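PDB 5UWY: thioredoxin reductase from Streptococcus pyogenes, which probably catalyses the NADPH-dependent reduction of thioredoxin, passing electrons through a bound FAD and a redox-active cysteine pair. Local coordinates for residues Ile274-Val277 with Arg278-Leu282; Val171-Arg175 with Asp176-Ala180; Gln297-Tyr300 with His301-Ser305. One frame throughout, in Å; residues are numbered along the deposited sequence.

Interaction 1: residues Ile274-Val277 with Arg278-Leu282. With FAD (flavin-adenine dinucleotide), chain B.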
# COMPACT_ATOMS: atom_id res chain seq x y z
N ILE A 274 -1.15 4.26 11.43
CA ILE A 274 -0.73 3.84 10.10
C ILE A 274 0.77 4.02 9.95
O ILE A 274 1.41 4.77 10.70
CB ILE A 274 -1.43 4.63 8.97
CG1 ILE A 274 -1.22 6.13 9.17
CG2 ILE A 274 -2.89 4.26 8.90
CD1 ILE A 274 -1.86 6.98 8.10
N GLY A 275 1.31 3.34 8.95
CA GLY A 275 2.71 3.50 8.62
C GLY A 275 3.63 2.73 9.55
O GLY A 275 3.29 1.66 10.06
N ASP A 276 4.81 3.30 9.76
CA ASP A 276 5.91 2.65 10.45
C ASP A 276 5.79 2.71 11.97
O ASP A 276 6.46 1.92 12.65
CB ASP A 276 7.22 3.30 10.01
CG ASP A 276 7.54 3.00 8.56
OD1 ASP A 276 6.58 2.90 7.76
OD2 ASP A 276 8.73 2.91 8.22
N VAL A 277 4.97 3.62 12.49
CA VAL A 277 4.67 3.64 13.92
C VAL A 277 3.95 2.38 14.37
O VAL A 277 3.75 2.17 15.57
CB VAL A 277 3.84 4.89 14.25
CG1 VAL A 277 2.35 4.63 14.03
CG2 VAL A 277 4.10 5.35 15.68
N ARG A 278 3.58 1.51 13.43
CA ARG A 278 2.78 0.32 13.65
C ARG A 278 3.66 -0.88 13.99
O ARG A 278 4.85 -0.92 13.69
CB ARG A 278 1.97 0.00 12.40
CG ARG A 278 0.65 0.73 12.26
CD ARG A 278 -0.43 -0.26 11.90
NE ARG A 278 -0.18 -0.84 10.58
CZ ARG A 278 -0.41 -2.11 10.27
NH1 ARG A 278 -0.15 -2.56 9.05
NH2 ARG A 278 -0.92 -2.94 11.17
N GLN A 279 3.03 -1.87 14.62
CA GLN A 279 3.59 -3.22 14.69
C GLN A 279 3.46 -3.87 13.32
O GLN A 279 2.37 -4.26 12.92
CB GLN A 279 2.85 -4.03 15.74
CG GLN A 279 3.67 -4.49 16.92
CD GLN A 279 2.95 -5.52 17.75
OE1 GLN A 279 1.77 -5.81 17.52
NE2 GLN A 279 3.64 -6.09 18.73
N LYS A 280 4.58 -3.99 12.60
CA LYS A 280 4.55 -4.61 11.29
C LYS A 280 5.97 -5.02 10.92
O LYS A 280 6.93 -4.68 11.61
CB LYS A 280 3.97 -3.67 10.23
CG LYS A 280 4.55 -2.27 10.25
CD LYS A 280 4.66 -1.70 8.85
CE LYS A 280 3.32 -1.17 8.37
NZ LYS A 280 3.45 -0.26 7.20
N ASP A 281 6.08 -5.74 9.81
CA ASP A 281 7.35 -6.32 9.37
C ASP A 281 8.02 -5.51 8.27
O ASP A 281 9.21 -5.18 8.38
CB ASP A 281 7.12 -7.76 8.91
CG ASP A 281 6.71 -8.66 10.05
OD1 ASP A 281 7.34 -8.61 11.12
OD2 ASP A 281 5.70 -9.38 9.88
N LEU A 282 7.31 -5.19 7.20
CA LEU A 282 7.89 -4.48 6.06
C LEU A 282 7.48 -3.02 6.14
O LEU A 282 6.28 -2.70 6.07
CB LEU A 282 7.46 -5.12 4.75
CG LEU A 282 7.89 -4.34 3.52
CD1 LEU A 282 9.35 -4.64 3.20
CD2 LEU A 282 7.03 -4.66 2.32
PA FAD B . 7.54 8.77 8.75
O1A FAD B . 7.61 9.27 7.36
O2A FAD B . 8.87 8.42 9.42
O5B FAD B . 6.80 9.78 9.67
C5B FAD B . 7.54 10.72 10.49
C4B FAD B . 6.80 12.03 10.55
O4B FAD B . 6.16 12.16 11.84
C3B FAD B . 7.67 13.27 10.36
O3B FAD B . 7.09 14.18 9.43
C2B FAD B . 7.77 13.84 11.77
O2B FAD B . 7.93 15.26 11.74
C1B FAD B . 6.40 13.45 12.33
N9A FAD B . 6.30 13.44 13.79
C8A FAD B . 6.86 12.54 14.66
N7A FAD B . 6.60 12.78 15.92
C5A FAD B . 5.80 13.92 15.88
C6A FAD B . 5.18 14.68 16.88
N6A FAD B . 5.28 14.41 18.19
N1A FAD B . 4.45 15.76 16.50
C2A FAD B . 4.36 16.03 15.19
N3A FAD B . 4.89 15.38 14.16
C4A FAD B . 5.61 14.33 14.57
N1 FAD B . 11.53 4.02 1.81
C2 FAD B . 11.39 3.34 0.64
O2 FAD B . 10.27 3.03 0.19
N3 FAD B . 12.51 2.99 -0.09
C4 FAD B . 13.82 3.25 0.26
O4 FAD B . 14.74 2.88 -0.47
C4X FAD B . 13.96 3.97 1.51
N5 FAD B . 15.16 4.26 1.92
C5X FAD B . 15.30 4.94 3.11
C6 FAD B . 16.59 5.26 3.55
C7 FAD B . 16.78 5.95 4.75
C7M FAD B . 18.19 6.27 5.19
C8 FAD B . 15.67 6.33 5.52
C8M FAD B . 15.85 7.08 6.81
C9 FAD B . 14.39 6.02 5.08
C9A FAD B . 14.20 5.33 3.88
N10 FAD B . 12.91 4.98 3.41
C10 FAD B . 12.76 4.31 2.22
C1' FAD B . 11.70 5.39 4.16
C2' FAD B . 11.08 4.28 4.99
O2' FAD B . 10.18 3.49 4.20
C3' FAD B . 10.29 4.90 6.14
O3' FAD B . 10.03 3.88 7.10
C4' FAD B . 8.96 5.57 5.77
O4' FAD B . 9.22 6.83 5.14
C5' FAD B . 8.07 5.78 6.98
O5' FAD B . 6.84 6.43 6.57
P FAD B . 5.76 6.87 7.62
O1P FAD B . 5.05 5.62 8.17
O2P FAD B . 4.82 7.89 7.10
O3P FAD B . 6.62 7.48 8.81
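The carbonyl oxygen of Gly275 lies obliquely off the guanidinium of Arg278, touching that side chain at CB and CG and not at its charged end, while the other flat group here, the carboxylate of Asp276, lies beside the FAD, its OD1 3.3 Å from C5' of the ribityl chain. The still closer approach of Asp276 OD2 to the ribityl O3' is doubtful. Gly275 O is where Arg278 and Lys280 converge. From one residue comes the aliphatic root of Arg278, CB standing 3.2 Å from Gly275 O; from another comes the end of Lys280, CE lying 3.3 Å from the same Gly275 O. The lysine gets there because its CG sits between the backbone N and the carbonyl carbon (chi1 49°) and the chain then bends twice. A weak hydrogen bond, Arg278 N to Gly275 O at 3.4 Å, closes the turn through the backbone. The polar ends have their stronger partners outside: Arg278 NH2 bonds to Thr260, and Lys280 NZ forms a salt bridge with Asp291 on helix 285-304. On the cofactor side, the backbone N-H of Asp276 reaches O1P of the FAD pyrophosphate at 2.8 Å with an angle of 158° at the hydrogen, and Gly275 CA comes within 3.2 Å of that same O1P; the absence of a side chain lets the backbone lie this near the phosphate. The sequence fits the glycine-aspartate motif near the C-terminal end of the FAD domain in this flavoprotein family. As chemistry, the contact implies that on this loop a neutral backbone amide, not the lysine, bonds to the phosphate, whereas Lys280 NZ, 4.5 Å from Asp276 OD1 and beyond salt-bridge range, could at most soften the negative charge gathered there.

Interaction 2: residues Val171-Arg175 with Asp176-Ala180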
# COMPACT_ATOMS: atom_id res chain seq x y z
N VAL A 171 30.95 -8.10 8.36
CA VAL A 171 30.22 -7.48 9.46
C VAL A 171 31.20 -7.19 10.58
O VAL A 171 32.09 -8.00 10.87
CB VAL A 171 29.04 -8.33 9.96
CG1 VAL A 171 28.24 -8.91 8.81
CG2 VAL A 171 29.41 -9.35 11.08
N VAL A 172 31.06 -6.04 11.18
CA VAL A 172 31.78 -5.68 12.38
C VAL A 172 30.91 -6.01 13.58
O VAL A 172 29.68 -5.95 13.52
CB VAL A 172 32.15 -4.18 12.37
CG1 VAL A 172 33.40 -3.97 11.55
CG2 VAL A 172 31.00 -3.38 11.82
N HIS A 173 31.56 -6.36 14.68
CA HIS A 173 30.87 -6.49 15.95
C HIS A 173 31.89 -6.38 17.08
O HIS A 173 33.01 -6.88 16.96
CB HIS A 173 30.09 -7.79 16.06
CG HIS A 173 29.22 -7.87 17.27
ND1 HIS A 173 28.98 -9.04 17.95
CD2 HIS A 173 28.57 -6.89 17.94
CE1 HIS A 173 28.18 -8.79 18.97
NE2 HIS A 173 27.92 -7.49 19.00
N ARG A 174 31.49 -5.73 18.17
CA ARG A 174 32.36 -5.44 19.30
C ARG A 174 32.60 -6.64 20.22
O ARG A 174 33.02 -6.45 21.37
CB ARG A 174 31.79 -4.27 20.12
CG ARG A 174 30.29 -4.35 20.34
CD ARG A 174 29.85 -3.44 21.47
NE ARG A 174 29.47 -2.11 20.99
CZ ARG A 174 30.09 -0.99 21.33
NH1 ARG A 174 29.68 0.17 20.84
NH2 ARG A 174 31.14 -1.04 22.14
N ARG A 175 32.34 -7.86 19.75
CA ARG A 175 32.52 -9.05 20.57
C ARG A 175 33.06 -10.18 19.72
O ARG A 175 33.14 -10.08 18.49
CB ARG A 175 31.21 -9.45 21.26
CG ARG A 175 30.78 -8.50 22.36
CD ARG A 175 31.39 -8.90 23.68
NE ARG A 175 30.38 -9.48 24.55
CZ ARG A 175 30.38 -10.74 24.96
NH1 ARG A 175 29.42 -11.17 25.75
NH2 ARG A 175 31.36 -11.56 24.59
N ASP A 176 33.43 -11.28 20.38
CA ASP A 176 33.97 -12.45 19.71
C ASP A 176 32.91 -13.49 19.38
O ASP A 176 33.22 -14.47 18.68
CB ASP A 176 35.07 -13.09 20.56
CG ASP A 176 34.72 -13.14 22.03
OD1 ASP A 176 35.12 -14.11 22.71
OD2 ASP A 176 34.04 -12.21 22.52
N GLN A 177 31.68 -13.32 19.85
CA GLN A 177 30.59 -14.23 19.54
C GLN A 177 29.40 -13.43 19.01
O GLN A 177 29.25 -12.24 19.27
CB GLN A 177 30.14 -15.03 20.77
CG GLN A 177 31.19 -15.16 21.86
CD GLN A 177 30.58 -15.55 23.19
OE1 GLN A 177 29.42 -15.97 23.24
NE2 GLN A 177 31.35 -15.42 24.26
N LEU A 178 28.56 -14.12 18.24
CA LEU A 178 27.31 -13.54 17.78
C LEU A 178 26.20 -13.87 18.76
O LEU A 178 26.17 -14.96 19.35
CB LEU A 178 26.95 -14.08 16.39
CG LEU A 178 27.87 -13.68 15.23
CD1 LEU A 178 27.49 -14.44 13.97
CD2 LEU A 178 27.80 -12.18 14.99
N ARG A 179 25.28 -12.92 18.95
CA ARG A 179 24.11 -13.14 19.79
C ARG A 179 22.90 -13.57 18.98
O ARG A 179 21.80 -13.65 19.53
CB ARG A 179 23.78 -11.88 20.60
CG ARG A 179 23.40 -10.68 19.75
CD ARG A 179 22.97 -9.51 20.63
NE ARG A 179 23.15 -8.23 19.96
CZ ARG A 179 22.17 -7.52 19.42
NH1 ARG A 179 20.92 -7.96 19.47
NH2 ARG A 179 22.43 -6.36 18.83
N ALA A 180 23.07 -13.85 17.69
CA ALA A 180 21.97 -14.25 16.84
C ALA A 180 21.65 -15.73 17.03
O ALA A 180 22.35 -16.47 17.73
CB ALA A 180 22.31 -13.96 15.37
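His173 and Gln177 meet at the inner, closer side of this turn, where the chain leaves strand 168-172 and doubles back. Gln177 O lies at the edge of the imidazole, near its plane, 3.5 Å from His173 ND1, while the backbone N of Arg175 stands over one face of the His173 ring, 3.9 Å above the plane and displaced toward its rim. The ring reaches inside the turn because CG is anti to the backbone N (chi1 -172°), and a methyl of Leu178, CD2, approaches obliquely at 4.5 Å from His173 ND1. Leu178 itself turns to the protein, resting on Trp198 and on Gln185 and Phe189 of helix 182-190.

The outer side is looser. Here Arg175, bent at chi2 and chi3, receives Asp176 OD2 at the edge of its guanidinium, in plane, but the salt bridge contains only a weak hydrogen bond: NH2 of Arg175 to OD2 of Asp176 measures 3.4 Å, with an angle of 139° at the hydrogen and the two planes 41° apart. Gln177 runs alongside Arg175, its amide turned nearly perpendicular to the guanidinium. These three residues are solvent-exposed.

Histidine, paired arginines and a further arginine, Arg179, follow the pattern that in relatives receives the 2'-phosphate of NADPH, and Arg179 makes a salt bridge to a bound phosphate ion, probably from the crystallisation liquor, though it may mark the site. The chemistry is consistent with a positively charged anion pocket, and the weak bond to Asp176 with Arg175 remaining available to an anion.

Interaction 3: residues Gln297-Tyr300 with His301-Ser305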
# COMPACT_ATOMS: atom_id res chain seq x y z
N GLN A 297 -9.93 6.00 4.34
CA GLN A 297 -11.26 5.59 3.92
C GLN A 297 -12.09 5.05 5.08
O GLN A 297 -13.32 5.12 5.05
CB GLN A 297 -11.17 4.56 2.80
CG GLN A 297 -12.47 4.35 2.04
CD GLN A 297 -13.06 5.66 1.53
OE1 GLN A 297 -12.34 6.55 1.08
NE2 GLN A 297 -14.38 5.77 1.61
N GLY A 298 -11.44 4.51 6.12
CA GLY A 298 -12.18 4.00 7.26
C GLY A 298 -12.75 5.09 8.14
O GLY A 298 -13.74 4.86 8.85
N VAL A 299 -12.14 6.27 8.12
CA VAL A 299 -12.68 7.40 8.88
C VAL A 299 -14.13 7.65 8.50
O VAL A 299 -15.00 7.84 9.37
CB VAL A 299 -11.82 8.66 8.66
CG1 VAL A 299 -12.57 9.89 9.13
CG2 VAL A 299 -10.51 8.52 9.40
N TYR A 300 -14.43 7.65 7.20
CA TYR A 300 -15.81 7.90 6.77
C TYR A 300 -16.76 6.86 7.33
O TYR A 300 -17.87 7.20 7.77
CB TYR A 300 -15.91 7.93 5.24
CG TYR A 300 -17.35 7.86 4.78
CD1 TYR A 300 -18.18 8.97 4.89
CD2 TYR A 300 -17.89 6.68 4.28
CE1 TYR A 300 -19.50 8.91 4.50
CE2 TYR A 300 -19.21 6.62 3.88
CZ TYR A 300 -20.02 7.74 3.99
OH TYR A 300 -21.33 7.69 3.60
N HIS A 301 -16.37 5.59 7.31
CA HIS A 301 -17.25 4.54 7.82
C HIS A 301 -17.51 4.72 9.31
O HIS A 301 -18.66 4.67 9.77
CB HIS A 301 -16.64 3.16 7.54
CG HIS A 301 -17.59 2.03 7.73
ND1 HIS A 301 -17.33 0.97 8.58
CD2 HIS A 301 -18.80 1.77 7.17
CE1 HIS A 301 -18.34 0.12 8.54
NE2 HIS A 301 -19.24 0.58 7.69
N TYR A 302 -16.44 4.96 10.09
CA TYR A 302 -16.60 5.19 11.52
C TYR A 302 -17.52 6.37 11.79
O TYR A 302 -18.37 6.32 12.68
CB TYR A 302 -15.24 5.40 12.18
CG TYR A 302 -15.31 5.67 13.67
CD1 TYR A 302 -15.43 4.62 14.58
CD2 TYR A 302 -15.26 6.96 14.17
CE1 TYR A 302 -15.50 4.86 15.94
CE2 TYR A 302 -15.32 7.21 15.53
CZ TYR A 302 -15.45 6.15 16.41
OH TYR A 302 -15.51 6.39 17.76
N LEU A 303 -17.38 7.46 11.02
CA LEU A 303 -18.23 8.62 11.23
C LEU A 303 -19.67 8.34 10.84
O LEU A 303 -20.60 8.79 11.52
CB LEU A 303 -17.69 9.82 10.44
CG LEU A 303 -16.39 10.46 10.94
CD1 LEU A 303 -16.00 11.63 10.05
CD2 LEU A 303 -16.53 10.89 12.39
N GLU A 304 -19.88 7.61 9.74
CA GLU A 304 -21.24 7.34 9.28
C GLU A 304 -22.00 6.47 10.27
O GLU A 304 -23.17 6.73 10.56
CB GLU A 304 -21.21 6.68 7.90
CG GLU A 304 -22.59 6.31 7.37
CD GLU A 304 -22.55 5.29 6.25
OE1 GLU A 304 -21.53 5.22 5.54
OE2 GLU A 304 -23.54 4.55 6.09
N SER A 305 -21.35 5.44 10.81
CA SER A 305 -22.03 4.58 11.77
C SER A 305 -22.18 5.25 13.13
O SER A 305 -21.98 4.62 14.17
CB SER A 305 -21.28 3.25 11.92
OG SER A 305 -21.06 2.65 10.65
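Tyr300 and Glu304, one helical turn apart, are set at an angle to each other: ring and carboxylate planes differ by 48°. Glu304 CB lies over one face of the tyrosine, 4.2 Å above the plane and shifted toward the rim, and the extended glutamate chain slants across toward the CE2-CZ-OH side, bringing OE1 to 3.1 Å from Tyr300 OH. The ring can lean this way because its CG is anti to the backbone N (chi1 167°).

Val299 and Leu303 behave differently, lying side by side and pointing the same way, with CG1 of Val299 4.0 Å from CD1 of Leu303. Beneath both pairs run the i to i+4 backbone bonds, of which Tyr302 N to Gly298 O, at 3.0 Å, is nearly straight (175°).

The two pairs serve different neighbours. Tyr300 meets Tyr161 of the second subunit edge-to-face and packs with Glu304 on Ile160 of that subunit, whereas Val299 and Leu303 rest on strand 5-10 of their own chain. This is typical of an amphipathic alpha-helix at a subunit interface, here the C-terminal helix covering the Rossmann-like FAD-binding sheet.

In the fold
Along the chain the order is interaction 2, interaction 1, interaction 3. Interaction 2 takes in the end of strand 168-172, in the second parallel sheet, and the loop after it; interactions 1 and 3 belong to the FAD-binding part, 274-282 joining the edge strand 271-273 to helix 285-304 and 297-305 forming that helix's far end. The centres of interactions 1 and 2 are about 28 Å apart, those of 1 and 3 about 22 Å, and those of 2 and 3, on opposite sides of the chain's centre, about 49 Å. Two Rossmann-type units thus probably carry separate sites, FAD seen here and NADPH expected, while interactions 1 and 3 both touch the second subunit.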